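Local coordinates for protein histone acetyltransferase HPA2 and related acetyltransferases (PDB 2QEC) that probably acts as a GNAT-family acyltransferase, moving acyl groups, most likely acetyl from acetyl-CoA, onto an acceptor that is not established, at residues A[15-18]-A[19-23]; A[131-134]-A[135-139]. The protein carries 1 engineered substitution. One frame throughout, in Å; residues are numbered along the deposited sequence.

Overall arrangement
Contact 1 (15-18 with 19-23) lies within helix 14-25, while contact 2 (131-134 with 135-139) covers the end of strand 126-133 and the start of the loop leading to helix 142-154. Contact 1 is mostly buried, an aliphatic face held over the sheet by regular helical bonds. Contact 2 is only partly buried, made of a strand end and short turns, with small polar side chains and 1,2-ethanediol molecules. Their centres are about 11 Å apart and they touch directly: L21 CD2 rests 4.0 Å from A132 CB, and E23 OE1 accepts a probable hydrogen bond from S135 N at 2.6 Å, tying the helix to the start of the loop.

Contact 1. Residues A[15-18]-A[19-23]; sequences PKIV and DVLVE
I17 and L21, one turn apart, lie side by side and point the same way, with I17 CG2 4.1 Å from L21 CD1. I17 sets CG2 anti to its backbone N, beside its own carbonyl carbon, and this turns the methyl along the helix to L21. V18 and V22 repeat the spacing on another side of the helix, but there the side chains cross obliquely, V18 CG1 meeting V22 CG2 at 4.1 Å. K16 reaches forward too: its chain leaves anti to N (chi1 178°), bends at chi2, and passes V20 with CE 3.9 Å from V20 CG2. Its NZ ends on the carbonyl of I73. D19 folds back instead, its CG only 3.3 Å from P15 O, and its OD1 forms a salt bridge with R46, pinning this partly exposed side to helix 43-60. Beneath the side chains four successive i to i+4 bonds hold the backbone; that from L21 N to I17 O is 3.0 Å long, nearly straight at 167° and in the carbonyl plane. I17 and L21 both press on V76 of strand 73-80, while V18 touches I53 and L21 touches F49 of helix 43-60. A first helix laid on the sheet beside a second, its aliphatic ridge turned to the strands, is the arrangement of the N-terminal half of the GNAT fold.

Contact 2. Residues A[131-134]-A[135-139]; sequences VATS and SSARG. With EDO (1,2-ethanediol), chain I; EDO (1,2-ethanediol), chain D; EDO (1,2-ethanediol), chain G.
S134 O receives A137 N from well above its carbonyl plane, 63° out of it, at 2.9 Å and with a C=O...N angle of only 116°. This tight i to i+3 bond starts the loop that follows the central strand of the GNAT fold, where R138 opens a sequence matching the R/Q-x-x-G-x-G/A signature for the acetyl-CoA pyrophosphate. The turn runs on with R138 N bonded to S135 O at 3.2 Å. S134 places OG beside its own backbone N (chi1 -60°), from where it makes a weak hydrogen bond to V74 O; S136 OG comes to 3.8 Å from S134 CB. T133 divides its branches: CG2, anti to the backbone N, packs 3.7 Å from A137 O, while OG1 shares a hydrogen bond with the O2 of one 1,2-ethanediol at 2.9 Å. A second diol takes a weak bond from V131 N. The diols, probably from the crystallisation liquor, lie along a strand and loop whose amides in relatives bind the cofactor, consistent with a similar site here. Beyond R138, whose CG is 3.5 Å from C1 of a third diol, G139 N makes a weak hydrogen bond to that diol's O1 at 2.8 Å.

Contact 1. Residues A[15-18]-A[19-23]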
# COMPACT_ATOMS: atom_id res chain seq x y z
N PRO A 15 10.64 10.21 31.43
CA PRO A 15 10.80 11.67 31.43
C PRO A 15 11.73 12.24 30.37
O PRO A 15 11.38 13.23 29.72
CB PRO A 15 11.31 11.96 32.84
CG PRO A 15 10.73 10.90 33.65
CD PRO A 15 10.78 9.68 32.78
N LYS A 16 12.90 11.64 30.18
CA LYS A 16 13.87 12.15 29.21
C LYS A 16 13.36 11.93 27.81
O LYS A 16 13.56 12.74 26.90
CB LYS A 16 15.22 11.44 29.40
CG LYS A 16 16.28 11.87 28.40
CD LYS A 16 16.80 13.27 28.73
CE LYS A 16 17.63 13.82 27.57
NZ LYS A 16 18.80 12.94 27.36
N ILE A 17 12.73 10.81 27.63
CA ILE A 17 12.13 10.48 26.32
C ILE A 17 11.13 11.60 25.89
O ILE A 17 11.20 12.12 24.78
CB ILE A 17 11.48 9.11 26.40
CG1 ILE A 17 12.54 8.02 26.31
CG2 ILE A 17 10.48 8.89 25.29
CD1 ILE A 17 12.04 6.67 26.60
N VAL A 18 10.26 11.98 26.82
CA VAL A 18 9.28 13.05 26.56
C VAL A 18 9.99 14.37 26.31
O VAL A 18 9.63 15.11 25.40
CB VAL A 18 8.29 13.16 27.71
CG1 VAL A 18 7.41 14.42 27.58
CG2 VAL A 18 7.43 11.89 27.81
N ASP A 19 11.01 14.68 27.11
CA ASP A 19 11.83 15.88 26.88
C ASP A 19 12.37 15.91 25.47
O ASP A 19 12.40 16.97 24.83
CB ASP A 19 13.04 15.94 27.80
CG ASP A 19 12.69 16.26 29.23
OD1 ASP A 19 11.58 16.74 29.52
OD2 ASP A 19 13.56 16.00 30.08
N VAL A 20 12.87 14.77 25.01
CA VAL A 20 13.43 14.67 23.63
C VAL A 20 12.36 14.86 22.52
O VAL A 20 12.58 15.59 21.53
CB VAL A 20 14.20 13.34 23.42
CG1 VAL A 20 14.63 13.19 22.01
CG2 VAL A 20 15.48 13.33 24.32
N LEU A 21 11.21 14.23 22.68
CA LEU A 21 10.10 14.43 21.76
C LEU A 21 9.65 15.90 21.67
O LEU A 21 9.40 16.43 20.60
CB LEU A 21 8.94 13.53 22.18
CG LEU A 21 9.18 12.03 21.97
CD1 LEU A 21 8.22 11.17 22.81
CD2 LEU A 21 9.10 11.69 20.54
N VAL A 22 9.52 16.53 22.83
CA VAL A 22 9.08 17.91 22.90
C VAL A 22 10.09 18.83 22.21
O VAL A 22 9.70 19.72 21.46
CB VAL A 22 8.86 18.34 24.37
CG1 VAL A 22 8.63 19.85 24.46
CG2 VAL A 22 7.68 17.56 24.98
N GLU A 23 11.38 18.64 22.49
CA GLU A 23 12.41 19.47 21.89
C GLU A 23 12.37 19.27 20.41
O GLU A 23 12.43 20.23 19.67
CB GLU A 23 13.80 19.13 22.44
CG GLU A 23 14.90 20.03 21.91
CD GLU A 23 16.28 19.47 22.14
OE1 GLU A 23 16.66 18.55 21.39
OE2 GLU A 23 16.99 19.96 23.04

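Contact 2. Residues A[131-134]-A[135-139]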
# COMPACT_ATOMS: atom_id res chain seq x y z
N VAL A 131 10.23 9.49 14.98
CA VAL A 131 11.66 9.38 15.28
C VAL A 131 12.16 10.77 15.57
O VAL A 131 11.96 11.70 14.80
CB VAL A 131 12.44 8.61 14.13
CG1 VAL A 131 12.19 9.22 12.79
CG2 VAL A 131 13.95 8.59 14.40
N ALA A 132 12.78 10.95 16.74
CA ALA A 132 13.22 12.22 17.17
C ALA A 132 14.64 12.13 17.65
O ALA A 132 15.02 11.14 18.28
CB ALA A 132 12.32 12.70 18.31
N THR A 133 15.40 13.17 17.33
CA THR A 133 16.82 13.32 17.66
C THR A 133 16.97 14.58 18.49
O THR A 133 16.39 15.61 18.14
CB THR A 133 17.66 13.51 16.37
OG1 THR A 133 17.56 12.32 15.58
CG2 THR A 133 19.13 13.79 16.64
N SER A 134 17.78 14.53 19.54
CA SER A 134 18.09 15.74 20.30
C SER A 134 18.83 16.76 19.43
O SER A 134 19.62 16.39 18.56
CB SER A 134 18.97 15.46 21.54
OG SER A 134 18.30 14.58 22.38
N SER A 135 18.60 18.05 19.69
CA SER A 135 19.23 19.11 18.91
C SER A 135 20.74 19.00 19.02
O SER A 135 21.47 19.07 18.01
CB SER A 135 18.79 20.49 19.43
OG SER A 135 17.37 20.56 19.53
N SER A 136 21.19 18.81 20.26
CA SER A 136 22.59 18.59 20.56
C SER A 136 23.23 17.43 19.78
O SER A 136 24.44 17.42 19.62
CB SER A 136 22.76 18.35 22.07
OG SER A 136 22.25 17.08 22.43
N ALA A 137 22.44 16.48 19.29
CA ALA A 137 23.00 15.28 18.66
C ALA A 137 22.70 15.24 17.17
O ALA A 137 22.80 14.19 16.57
CB ALA A 137 22.46 14.02 19.35
N ARG A 138 22.33 16.38 16.58
CA ARG A 138 22.07 16.46 15.12
C ARG A 138 23.35 16.08 14.35
O ARG A 138 24.44 16.36 14.80
CB ARG A 138 21.60 17.88 14.76
CG ARG A 138 21.16 18.05 13.32
CD ARG A 138 20.97 19.51 12.88
NE ARG A 138 21.92 20.43 13.50
CZ ARG A 138 23.21 20.56 13.16
NH1 ARG A 138 23.75 19.81 12.19
NH2 ARG A 138 23.97 21.44 13.80
N GLY A 139 23.21 15.44 13.21
CA GLY A 139 24.38 15.05 12.41
C GLY A 139 25.24 13.94 12.99
O GLY A 139 26.41 13.86 12.66
C1 EDO I . 20.21 14.77 12.52
O1 EDO I . 21.22 14.18 11.69
C2 EDO I . 18.80 14.53 11.99
O2 EDO I . 17.84 14.85 13.01
C1 EDO D . 9.23 9.12 10.55
O1 EDO D . 8.27 9.31 9.51
C2 EDO D . 8.62 9.45 11.91
O2 EDO D . 9.10 10.71 12.44
C1 EDO G . 15.82 10.97 11.78
O1 EDO G . 15.27 10.34 10.60
C2 EDO G . 14.96 12.10 12.35
O2 EDO G . 15.35 12.46 13.70